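Local structure of alanine racemase (Actinobacillus succinogenes, 3C3K) at residues 248-251 with 252-256; 113-116 with 117-121. The protein is of unknown function but has the two-lobed fold of the periplasmic binding protein family, whose members generally hold small ligands between their lobes. All coordinates share one frame; numbering follows the deposited sequence.

Interaction 1 of 2, residues 248-251 with 252-256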
loop_
_atom_site.group_PDB
_atom_site.type_symbol
_atom_site.label_atom_id
_atom_site.label_comp_id
_atom_site.label_asym_id
_atom_site.label_seq_id
_atom_site.Cartn_x
_atom_site.Cartn_y
_atom_site.Cartn_z
ATOM N N SER B 248 -11.509 -7.109 -18.222
ATOM C CA SER B 248 -12.574 -7.572 -19.079
ATOM C C SER B 248 -12.870 -6.664 -20.258
ATOM O O SER B 248 -13.099 -7.167 -21.372
ATOM C CB SER B 248 -13.865 -7.802 -18.304
ATOM O OG SER B 248 -13.746 -9.104 -17.757
ATOM N N LEU B 249 -12.847 -5.356 -19.997
ATOM C CA LEU B 249 -13.053 -4.374 -21.047
ATOM C C LEU B 249 -11.857 -4.321 -21.990
ATOM O O LEU B 249 -12.025 -4.103 -23.242
ATOM C CB LEU B 249 -13.388 -2.991 -20.456
ATOM C CG LEU B 249 -14.659 -2.811 -19.594
ATOM C CD1 LEU B 249 -14.797 -1.339 -19.068
ATOM C CD2 LEU B 249 -15.846 -3.183 -20.420
ATOM N N LEU B 250 -10.665 -4.499 -21.433
ATOM C CA LEU B 250 -9.439 -4.489 -22.227
ATOM C C LEU B 250 -9.418 -5.707 -23.123
ATOM O O LEU B 250 -8.933 -5.646 -24.239
ATOM C CB LEU B 250 -8.160 -4.503 -21.350
ATOM C CG LEU B 250 -6.906 -4.017 -22.076
ATOM C CD1 LEU B 250 -6.993 -2.508 -22.185
ATOM C CD2 LEU B 250 -5.639 -4.395 -21.296
ATOM N N LEU B 251 -9.896 -6.834 -22.613
ATOM C CA LEU B 251 -9.983 -8.059 -23.430
ATOM C C LEU B 251 -10.997 -7.987 -24.583
ATOM O O LEU B 251 -10.775 -8.565 -25.648
ATOM C CB LEU B 251 -10.205 -9.308 -22.547
ATOM C CG LEU B 251 -9.094 -9.715 -21.558
ATOM C CD1 LEU B 251 -9.626 -10.771 -20.520
ATOM C CD2 LEU B 251 -7.752 -10.163 -22.220
ATOM N N GLU B 252 -12.110 -7.292 -24.424
ATOM C CA GLU B 252 -12.994 -7.130 -25.564
ATOM C C GLU B 252 -12.301 -6.399 -26.690
ATOM O O GLU B 252 -12.547 -6.724 -27.865
ATOM C CB GLU B 252 -14.188 -6.269 -25.235
ATOM C CG GLU B 252 -14.673 -6.462 -23.896
ATOM C CD GLU B 252 -16.040 -7.018 -23.881
ATOM O OE1 GLU B 252 -16.859 -6.382 -23.172
ATOM O OE2 GLU B 252 -16.272 -8.050 -24.578
ATOM N N GLN B 253 -11.503 -5.380 -26.349
ATOM C CA GLN B 253 -10.736 -4.674 -27.319
ATOM C C GLN B 253 -9.729 -5.600 -27.964
ATOM O O GLN B 253 -9.621 -5.617 -29.190
ATOM C CB GLN B 253 -10.078 -3.432 -26.726
ATOM C CG GLN B 253 -11.089 -2.399 -26.373
ATOM C CD GLN B 253 -10.526 -1.213 -25.616
ATOM O OE1 GLN B 253 -9.796 -0.404 -26.162
ATOM N NE2 GLN B 253 -10.895 -1.095 -24.342
ATOM N N ILE B 254 -8.975 -6.346 -27.172
ATOM C CA ILE B 254 -7.924 -7.218 -27.728
ATOM C C ILE B 254 -8.556 -8.307 -28.608
ATOM O O ILE B 254 -8.048 -8.615 -29.696
ATOM C CB ILE B 254 -7.076 -7.891 -26.616
ATOM C CG1 ILE B 254 -6.066 -6.921 -26.008
ATOM C CG2 ILE B 254 -6.363 -9.196 -27.126
ATOM C CD1 ILE B 254 -5.721 -7.227 -24.565
ATOM N N HIS B 255 -9.696 -8.828 -28.187
ATOM C CA HIS B 255 -10.337 -9.940 -28.898
ATOM C C HIS B 255 -10.714 -9.579 -30.340
ATOM O O HIS B 255 -11.367 -8.570 -30.589
ATOM C CB HIS B 255 -11.568 -10.431 -28.141
ATOM C CG HIS B 255 -11.231 -11.236 -26.931
ATOM N ND1 HIS B 255 -12.189 -11.838 -26.144
ATOM C CD2 HIS B 255 -10.039 -11.538 -26.371
ATOM C CE1 HIS B 255 -11.598 -12.469 -25.143
ATOM N NE2 HIS B 255 -10.294 -12.302 -25.259
ATOM N N SER B 256 -10.289 -10.460 -31.245
ATOM C CA SER B 256 -10.483 -10.402 -32.684
ATOM C C SER B 256 -11.920 -10.470 -33.169
ATOM O O SER B 256 -12.259 -9.823 -34.165
ATOM C CB SER B 256 -9.737 -11.563 -33.300
ATOM O OG SER B 256 -8.381 -11.214 -33.371
#

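Interaction 2 of 2, residues 113-116 with 117-121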
loop_
_atom_site.group_PDB
_atom_site.type_symbol
_atom_site.label_atom_id
_atom_site.label_comp_id
_atom_site.label_asym_id
_atom_site.label_seq_id
_atom_site.Cartn_x
_atom_site.Cartn_y
_atom_site.Cartn_z
ATOM N N GLU B 113 -22.616 13.226 -2.197
ATOM C CA GLU B 113 -23.819 13.914 -1.741
ATOM C C GLU B 113 -24.521 13.080 -0.696
ATOM O O GLU B 113 -25.072 13.632 0.216
ATOM C CB GLU B 113 -24.794 14.249 -2.911
ATOM C CG GLU B 113 -24.191 15.131 -3.963
ATOM C CD GLU B 113 -25.168 15.446 -5.084
ATOM O OE1 GLU B 113 -25.913 14.547 -5.518
ATOM O OE2 GLU B 113 -25.145 16.586 -5.554
ATOM N N TYR B 114 -24.554 11.762 -0.886
ATOM C CA TYR B 114 -25.117 10.794 0.072
ATOM C C TYR B 114 -24.421 10.856 1.411
ATOM O O TYR B 114 -25.060 10.769 2.408
ATOM C CB TYR B 114 -24.948 9.349 -0.416
ATOM C CG TYR B 114 -25.773 8.361 0.388
ATOM C CD1 TYR B 114 -25.252 7.724 1.504
ATOM C CD2 TYR B 114 -27.089 8.071 0.014
ATOM C CE1 TYR B 114 -26.026 6.793 2.246
ATOM C CE2 TYR B 114 -27.884 7.151 0.736
ATOM C CZ TYR B 114 -27.350 6.540 1.864
ATOM O OH TYR B 114 -28.138 5.635 2.535
ATOM N N VAL B 115 -23.102 10.945 1.407
ATOM C CA VAL B 115 -22.292 11.221 2.637
ATOM C C VAL B 115 -22.769 12.445 3.387
ATOM O O VAL B 115 -23.092 12.365 4.563
ATOM C CB VAL B 115 -20.809 11.287 2.328
ATOM C CG1 VAL B 115 -20.036 11.841 3.572
ATOM C CG2 VAL B 115 -20.306 9.846 1.882
ATOM N N VAL B 116 -22.853 13.573 2.697
ATOM C CA VAL B 116 -23.385 14.793 3.299
ATOM C C VAL B 116 -24.830 14.632 3.774
ATOM O O VAL B 116 -25.160 15.037 4.888
ATOM C CB VAL B 116 -23.285 15.974 2.354
ATOM C CG1 VAL B 116 -23.935 17.213 2.974
ATOM C CG2 VAL B 116 -21.828 16.240 2.038
ATOM N N ASP B 117 -25.684 14.014 2.978
ATOM C CA ASP B 117 -27.049 13.851 3.462
ATOM C C ASP B 117 -27.089 13.060 4.765
ATOM O O ASP B 117 -27.887 13.389 5.617
ATOM C CB ASP B 117 -27.960 13.155 2.453
ATOM C CG ASP B 117 -28.218 13.976 1.244
ATOM O OD1 ASP B 117 -27.929 15.195 1.223
ATOM O OD2 ASP B 117 -28.725 13.379 0.293
ATOM N N GLN B 118 -26.251 12.014 4.910
ATOM C CA GLN B 118 -26.274 11.189 6.118
ATOM C C GLN B 118 -25.759 11.946 7.320
ATOM O O GLN B 118 -26.355 11.903 8.378
ATOM C CB GLN B 118 -25.448 9.918 5.963
ATOM C CG GLN B 118 -25.915 8.988 4.870
ATOM C CD GLN B 118 -27.387 8.932 4.765
ATOM O OE1 GLN B 118 -28.060 8.439 5.669
ATOM N NE2 GLN B 118 -27.917 9.388 3.630
ATOM N N LEU B 119 -24.636 12.640 7.165
ATOM C CA LEU B 119 -24.182 13.543 8.215
ATOM C C LEU B 119 -25.254 14.564 8.648
ATOM O O LEU B 119 -25.436 14.770 9.824
ATOM C CB LEU B 119 -22.842 14.212 7.868
ATOM C CG LEU B 119 -21.664 13.255 7.732
ATOM C CD1 LEU B 119 -20.519 13.899 6.939
ATOM C CD2 LEU B 119 -21.174 12.757 9.105
ATOM N N VAL B 120 -25.955 15.183 7.722
ATOM C CA VAL B 120 -26.999 16.175 8.075
ATOM C C VAL B 120 -28.184 15.525 8.769
ATOM O O VAL B 120 -28.712 16.097 9.723
ATOM C CB VAL B 120 -27.460 16.939 6.814
ATOM C CG1 VAL B 120 -28.856 17.676 7.002
ATOM C CG2 VAL B 120 -26.374 17.908 6.368
ATOM N N LYS B 121 -28.560 14.306 8.354
ATOM C CA LYS B 121 -29.609 13.563 9.010
ATOM C C LYS B 121 -29.261 13.280 10.454
ATOM O O LYS B 121 -30.125 13.232 11.323
ATOM C CB LYS B 121 -29.860 12.207 8.297
ATOM C CG LYS B 121 -31.033 12.210 7.316
ATOM C CD LYS B 121 -31.245 10.834 6.670
ATOM C CE LYS B 121 -31.798 9.836 7.694
ATOM N NZ LYS B 121 -32.998 9.062 7.176
#

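Interaction 1 of 2, residues 248-251 with 252-256
Leu249 O is approached by two N-H groups of Gln253, both weakly: the backbone N and the side-chain NE2 each stand 3.4 Å from Leu249 O. The amide gets there because CG lies beside the backbone N (chi1 -68°) and the chain beyond CG is extended, so that NE2 returns along the helix by one turn. Its stronger hydrogen bond goes to Trp89 O, which makes Gln253 a bridge between the helix and strand 89-92. Two residues further on, Leu251 O takes the shortest bond of the stretch, 2.8 Å from His255 N. The same oxygen sits 2.9 Å above the plane of the His255 imidazole, offset toward its rim, with CG the nearest ring atom at 3.0 Å. Hence Leu251 O meets the imidazole over a face and not through a ring nitrogen. At Ser248 O the backbone N-H of Glu252 bonds at 3.2 Å, while a chi1 of -36° swings Glu252 CG to 3.1 Å from the same Ser248 O. Ile254 CD1 lies 4.2 Å from Leu250 CG, and both side chains rest on Pro88. His255 is the first residue to leave helical backbone angles. The chemistry thus implies a helix end whose main-chain bonds run out to His255, with the Gln253 amide as a weak second donor at Leu249 O while it bonds to Trp89 O, and with leucine and isoleucine carbons laid against Pro88.

Interaction 2 of 2, residues 113-116 with 117-121
Tyr114 and Gln118 form the close-packed part of this contact: the amide nitrogen NE2 of Gln118 lies 3.3 Å above the plane of the Tyr114 ring, over its centre. Ring and amide planes differ by only 20°, so the amide is laid nearly flat on the ring face and does not point its N-H groups straight into it. The ring reaches this position with Tyr114 CG anti to the backbone N (chi1 -168°). Gln118 CG comes to 3.4 Å from Tyr114 CE1, and beyond it the chain folds back at chi2, -38°. The fold also places NE2 at 3.4 Å from Tyr114 O, a weak hydrogen bond beside the firmer backbone one from Gln118 N to Tyr114 O at 3.0 Å. Outside the pair, Trp269 meets the Tyr114 ring edge-to-face, and Gln118 OE1 takes a weak hydrogen bond from Arg273.

By contrast, the carboxylates of Glu113 and Asp117 do not touch, Glu113 OE1 standing 6.6 Å from Asp117 OD2. Asp117 itself is held by Arg149 in a salt bridge and by His153 in a hydrogen bond, partners that probably offset the like charge of Glu113. The solvent side is that of Lys121, exposed and without contact to 113-116.

On the buried face Val115 and Leu119 run alongside each other in a common direction, with Val115 CG1 at 4.0 Å from Leu119 CD1. Both reach Val217 of strand 215-217, and Leu119 also touches Ile127 of strand 127-131. An amphipathic helix laid on a parallel sheet in this manner, apolar side inward, is typical of the alternating alpha/beta lobes of the periplasmic binding protein fold.

In the fold
Following the chain, strand 102-105 of the six-stranded parallel sheet leads into helix 108-121, which carries interaction 2 and packs on the four-stranded sheet of the other lobe. After the strands and helices of that lobe, helix 239-254 comes back to the first sheet and carries interaction 1 at its end, against strands 89-92 and 39-45. Each contact spans about one helical turn within a continuous stretch and so closes no loop. The two stand in series, neither nesting nor crossing. The centres of interactions 1 and 2 are about 39 Å apart, and their nearest atoms about 24 Å. They lie on opposite sides of the chain's centre, one in each lobe.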